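Local coordinates for EvdO1 (Micromonospora carbonacea, PDB 4XBZ), which probably catalyses oxidative cyclization in orthosomycin biosynthesis as a metal-dependent oxygenase of the phytanoyl-CoA dioxygenase family, at residues G102-K114 against P141-G153. Residues are numbered along the deposited sequence; the frame is centred on the assembly and turned at random.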
loop_
_atom_site.group_PDB
_atom_site.type_symbol
_atom_site.label_atom_id
_atom_site.label_comp_id
_atom_site.label_asym_id
_atom_site.label_seq_id
_atom_site.Cartn_x
_atom_site.Cartn_y
_atom_site.Cartn_z
ATOM N N GLY A 102 -20.040 30.336 25.478
ATOM C CA GLY A 102 -19.793 28.904 25.423
ATOM C C GLY A 102 -19.165 28.419 24.122
ATOM O O GLY A 102 -18.737 27.278 24.038
ATOM N N ALA A 103 -19.121 29.279 23.107
ATOM C CA ALA A 103 -18.410 28.962 21.869
ATOM C C ALA A 103 -16.963 28.566 22.176
ATOM O O ALA A 103 -16.305 29.202 22.992
ATOM C CB ALA A 103 -18.446 30.151 20.906
ATOM N N ALA A 104 -16.472 27.505 21.545
ATOM C CA ALA A 104 -15.094 27.082 21.770
ATOM C C ALA A 104 -14.440 26.647 20.461
ATOM O O ALA A 104 -15.134 26.313 19.510
ATOM C CB ALA A 104 -15.054 25.975 22.779
ATOM N N PRO A 105 -13.097 26.689 20.396
ATOM C CA PRO A 105 -12.387 26.153 19.227
ATOM C C PRO A 105 -12.164 24.649 19.377
ATOM O O PRO A 105 -11.927 24.195 20.496
ATOM C CB PRO A 105 -11.057 26.907 19.247
ATOM C CG PRO A 105 -10.812 27.152 20.730
ATOM C CD PRO A 105 -12.174 27.308 21.369
ATOM N N VAL A 106 -12.231 23.898 18.279
ATOM C CA VAL A 106 -12.082 22.447 18.344
ATOM C C VAL A 106 -11.011 21.937 17.375
ATOM O O VAL A 106 -10.577 20.780 17.478
ATOM C CB VAL A 106 -13.423 21.722 18.046
ATOM C CG1 VAL A 106 -14.402 21.900 19.214
ATOM C CG2 VAL A 106 -14.034 22.232 16.758
ATOM N N ARG A 107 -10.590 22.795 16.445
ATOM C CA ARG A 107 -9.577 22.406 15.473
ATOM C C ARG A 107 -8.824 23.604 14.926
ATOM O O ARG A 107 -9.417 24.621 14.556
ATOM C CB ARG A 107 -10.221 21.615 14.326
ATOM C CG ARG A 107 -9.265 21.067 13.267
ATOM C CD ARG A 107 -10.059 20.328 12.184
ATOM N NE ARG A 107 -9.294 20.101 10.953
ATOM C CZ ARG A 107 -9.132 18.912 10.359
ATOM N NH1 ARG A 107 -9.667 17.814 10.893
ATOM N NH2 ARG A 107 -8.418 18.811 9.237
ATOM N N ILE A 108 -7.506 23.468 14.871
ATOM C CA ILE A 108 -6.640 24.471 14.254
ATOM C C ILE A 108 -5.971 23.876 12.991
ATOM O O ILE A 108 -5.365 22.814 13.053
ATOM C CB ILE A 108 -5.578 24.977 15.271
ATOM C CG1 ILE A 108 -6.267 25.683 16.438
ATOM C CG2 ILE A 108 -4.583 25.916 14.624
ATOM C CD1 ILE A 108 -5.434 25.765 17.675
ATOM N N GLU A 109 -6.098 24.557 11.848
ATOM C CA GLU A 109 -5.484 24.080 10.598
ATOM C C GLU A 109 -4.109 24.671 10.353
ATOM O O GLU A 109 -3.823 25.808 10.760
ATOM C CB GLU A 109 -6.357 24.400 9.384
ATOM C CG GLU A 109 -7.748 23.793 9.411
ATOM C CD GLU A 109 -7.810 22.362 8.914
ATOM O OE1 GLU A 109 -6.806 21.828 8.391
ATOM O OE2 GLU A 109 -8.899 21.775 9.053
ATOM N N TYR A 110 -3.285 23.897 9.646
ATOM C CA TYR A 110 -1.950 24.308 9.206
ATOM C C TYR A 110 -1.060 24.551 10.418
ATOM O O TYR A 110 -0.359 25.562 10.510
ATOM C CB TYR A 110 -2.026 25.547 8.299
ATOM C CG TYR A 110 -3.092 25.410 7.245
ATOM C CD1 TYR A 110 -2.986 24.433 6.255
ATOM C CD2 TYR A 110 -4.221 26.221 7.253
ATOM C CE1 TYR A 110 -3.973 24.274 5.290
ATOM C CE2 TYR A 110 -5.219 26.078 6.292
ATOM C CZ TYR A 110 -5.088 25.093 5.310
ATOM O OH TYR A 110 -6.062 24.927 4.347
ATOM N N VAL A 111 -1.098 23.594 11.343
ATOM C CA VAL A 111 -0.316 23.664 12.568
ATOM C C VAL A 111 1.152 23.420 12.269
ATOM O O VAL A 111 2.013 23.748 13.078
ATOM C CB VAL A 111 -0.800 22.641 13.609
ATOM C CG1 VAL A 111 -2.257 22.908 13.983
ATOM C CG2 VAL A 111 -0.647 21.241 13.060
ATOM N N VAL A 112 1.436 22.835 11.109
ATOM C CA VAL A 112 2.817 22.621 10.692
ATOM C C VAL A 112 3.472 23.964 10.323
ATOM O O VAL A 112 4.653 24.189 10.571
ATOM C CB VAL A 112 2.888 21.627 9.500
ATOM C CG1 VAL A 112 4.035 21.970 8.552
ATOM C CG2 VAL A 112 2.973 20.186 10.007
ATOM N N ASP A 113 2.690 24.862 9.749
ATOM C CA ASP A 113 3.168 26.211 9.459
ATOM C C ASP A 113 3.266 27.047 10.747
ATOM O O ASP A 113 4.115 27.933 10.866
ATOM C CB ASP A 113 2.236 26.883 8.451
ATOM C CG ASP A 113 2.758 28.224 7.958
ATOM O OD1 ASP A 113 3.966 28.330 7.653
ATOM O OD2 ASP A 113 1.946 29.171 7.862
ATOM N N LYS A 114 2.410 26.743 11.721
ATOM C CA LYS A 114 2.244 27.636 12.866
ATOM C C LYS A 114 3.245 27.369 13.982
ATOM O O LYS A 114 3.500 28.230 14.803
ATOM C CB LYS A 114 0.809 27.547 13.405
ATOM C CG LYS A 114 -0.230 28.160 12.469
ATOM C CD LYS A 114 -1.661 27.925 12.951
ATOM C CE LYS A 114 -2.665 28.646 12.043
ATOM N NZ LYS A 114 -2.519 28.287 10.588
ATOM N N PRO A 141 2.177 14.898 1.849
ATOM C CA PRO A 141 1.340 15.352 2.969
ATOM C C PRO A 141 0.219 16.294 2.506
ATOM O O PRO A 141 0.476 17.192 1.704
ATOM C CB PRO A 141 2.336 16.087 3.865
ATOM C CG PRO A 141 3.372 16.642 2.872
ATOM C CD PRO A 141 3.496 15.563 1.825
ATOM N N THR A 142 -1.004 16.101 2.986
ATOM C CA THR A 142 -2.097 16.947 2.533
ATOM C C THR A 142 -2.626 17.794 3.686
ATOM O O THR A 142 -2.016 18.798 4.047
ATOM C CB THR A 142 -3.242 16.116 1.886
ATOM O OG1 THR A 142 -3.680 15.107 2.797
ATOM C CG2 THR A 142 -2.768 15.432 0.562
ATOM N N TRP A 143 -3.760 17.406 4.250
ATOM C CA TRP A 143 -4.268 18.053 5.439
ATOM C C TRP A 143 -3.294 17.888 6.593
ATOM O O TRP A 143 -2.695 16.821 6.767
ATOM C CB TRP A 143 -5.655 17.493 5.808
ATOM C CG TRP A 143 -6.781 18.095 4.986
ATOM C CD1 TRP A 143 -7.608 19.138 5.354
ATOM C CD2 TRP A 143 -7.190 17.718 3.659
ATOM N NE1 TRP A 143 -8.498 19.419 4.339
ATOM C CE2 TRP A 143 -8.264 18.565 3.292
ATOM C CE3 TRP A 143 -6.763 16.742 2.750
ATOM C CZ2 TRP A 143 -8.911 18.461 2.059
ATOM C CZ3 TRP A 143 -7.405 16.643 1.519
ATOM C CH2 TRP A 143 -8.467 17.498 1.184
ATOM N N ASP A 144 -3.108 18.961 7.359
ATOM C CA ASP A 144 -2.382 18.891 8.623
ATOM C C ASP A 144 -3.095 19.794 9.637
ATOM O O ASP A 144 -3.429 20.945 9.348
ATOM C CB ASP A 144 -0.893 19.265 8.449
ATOM C CG ASP A 144 -0.639 20.784 8.394
ATOM O OD1 ASP A 144 -0.570 21.414 9.474
ATOM O OD2 ASP A 144 -0.475 21.346 7.279
ATOM N N SER A 145 -3.353 19.266 10.825
ATOM C CA SER A 145 -4.160 20.002 11.796
ATOM C C SER A 145 -4.025 19.431 13.195
ATOM O O SER A 145 -3.483 18.350 13.377
ATOM C CB SER A 145 -5.640 19.987 11.385
ATOM O OG SER A 145 -6.139 18.659 11.308
ATOM N N MET A 146 -4.528 20.166 14.179
ATOM C CA MET A 146 -4.682 19.611 15.502
ATOM C C MET A 146 -6.146 19.649 15.882
ATOM O O MET A 146 -6.833 20.657 15.664
ATOM C CB MET A 146 -3.839 20.356 16.520
ATOM C CG MET A 146 -3.803 19.663 17.871
ATOM S SD MET A 146 -2.757 20.539 19.044
ATOM C CE MET A 146 -3.632 22.090 19.146
ATOM N N VAL A 147 -6.625 18.529 16.421
ATOM C CA VAL A 147 -7.991 18.424 16.926
ATOM C C VAL A 147 -7.954 18.175 18.425
ATOM O O VAL A 147 -7.097 17.439 18.930
ATOM C CB VAL A 147 -8.782 17.301 16.227
ATOM C CG1 VAL A 147 -10.210 17.222 16.765
ATOM C CG2 VAL A 147 -8.804 17.521 14.719
ATOM N N PHE A 148 -8.888 18.796 19.135
ATOM C CA PHE A 148 -8.950 18.712 20.595
ATOM C C PHE A 148 -10.386 18.967 20.999
ATOM O O PHE A 148 -11.097 19.704 20.318
ATOM C CB PHE A 148 -8.010 19.730 21.239
ATOM C CG PHE A 148 -8.135 21.105 20.642
ATOM C CD1 PHE A 148 -7.477 21.425 19.457
ATOM C CD2 PHE A 148 -8.952 22.058 21.232
ATOM C CE1 PHE A 148 -7.617 22.683 18.875
ATOM C CE2 PHE A 148 -9.096 23.313 20.662
ATOM C CZ PHE A 148 -8.429 23.626 19.479
ATOM N N LYS A 149 -10.844 18.372 22.091
ATOM C CA LYS A 149 -12.218 18.648 22.467
ATOM C C LYS A 149 -12.328 19.564 23.671
ATOM O O LYS A 149 -11.332 19.942 24.291
ATOM C CB LYS A 149 -12.979 17.348 22.714
ATOM C CG LYS A 149 -12.233 16.328 23.500
ATOM C CD LYS A 149 -12.896 14.964 23.341
ATOM C CE LYS A 149 -13.120 14.635 21.874
ATOM N NZ LYS A 149 -13.473 13.216 21.667
ATOM N N THR A 150 -13.567 19.931 23.968
ATOM C CA THR A 150 -13.887 20.865 25.033
ATOM C C THR A 150 -14.171 20.111 26.332
ATOM O O THR A 150 -15.249 19.539 26.495
ATOM C CB THR A 150 -15.103 21.728 24.651
ATOM O OG1 THR A 150 -16.182 20.884 24.233
ATOM C CG2 THR A 150 -14.766 22.626 23.511
ATOM N N PRO A 151 -13.208 20.121 27.266
ATOM C CA PRO A 151 -13.263 19.297 28.485
ATOM C C PRO A 151 -14.506 19.525 29.368
ATOM O O PRO A 151 -14.827 18.647 30.155
ATOM C CB PRO A 151 -11.979 19.690 29.236
ATOM C CG PRO A 151 -11.574 20.990 28.662
ATOM C CD PRO A 151 -12.011 20.974 27.231
ATOM N N ALA A 152 -15.199 20.653 29.235
ATOM C CA ALA A 152 -16.444 20.860 29.976
ATOM C C ALA A 152 -17.546 19.971 29.418
ATOM O O ALA A 152 -18.635 19.876 29.989
ATOM C CB ALA A 152 -16.877 22.326 29.930
ATOM N N GLY A 153 -17.262 19.331 28.291
ATOM C CA GLY A 153 -18.217 18.437 27.675
ATOM C C GLY A 153 -18.175 18.541 26.168
ATOM O O GLY A 153 -18.327 19.624 25.615
HETATM O O HOH W 1 -4.724 21.354 6.092
HETATM O O HOH W 2 0.664 23.814 7.398
#
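Arg107 lays its guanidinium over Ser145, whose OG lies 3.0 Å from the guanidinium plane, above the middle of one face; the distance from OG to Arg107 NH2 is 3.1 Å, but the angle is too poor for a hydrogen bond. With CG anti to the backbone N (chi1 -177°) and an extended chain, Arg107 also passes Val147 CG2 and reaches Glu109, forming a salt bridge from NE to OE2 of 2.6 Å that meets the carboxylate from above its plane. Beneath, Ile108 and Met146 form an antiparallel hydrogen-bonded pair, N-H to O both ways, with further bonds from Phe148 N to Val106 O and Tyr110 N to Asp144 O. On the other face Ile108 CD1 packs 4.0 Å from Phe148 CE1, while Val106 O lies over that ring, nearer its margin than its centre. At helix 111-114, Asp144 OD1 accepts a hydrogen bond from Val112 N (3.0 Å, 163° at the hydrogen). Arg107 NH1 hydrogen-bonds a glycerol, probably from the crystallisation liquor, and the Arg107 side chain lies about 7 Å from the nickel ion, consistent with this face bordering the metal pocket of the double-stranded beta-helix. Strand 105-109 lies between strands 92-94 and 139-147, with helix 66-86 touching Pro105 and Met146.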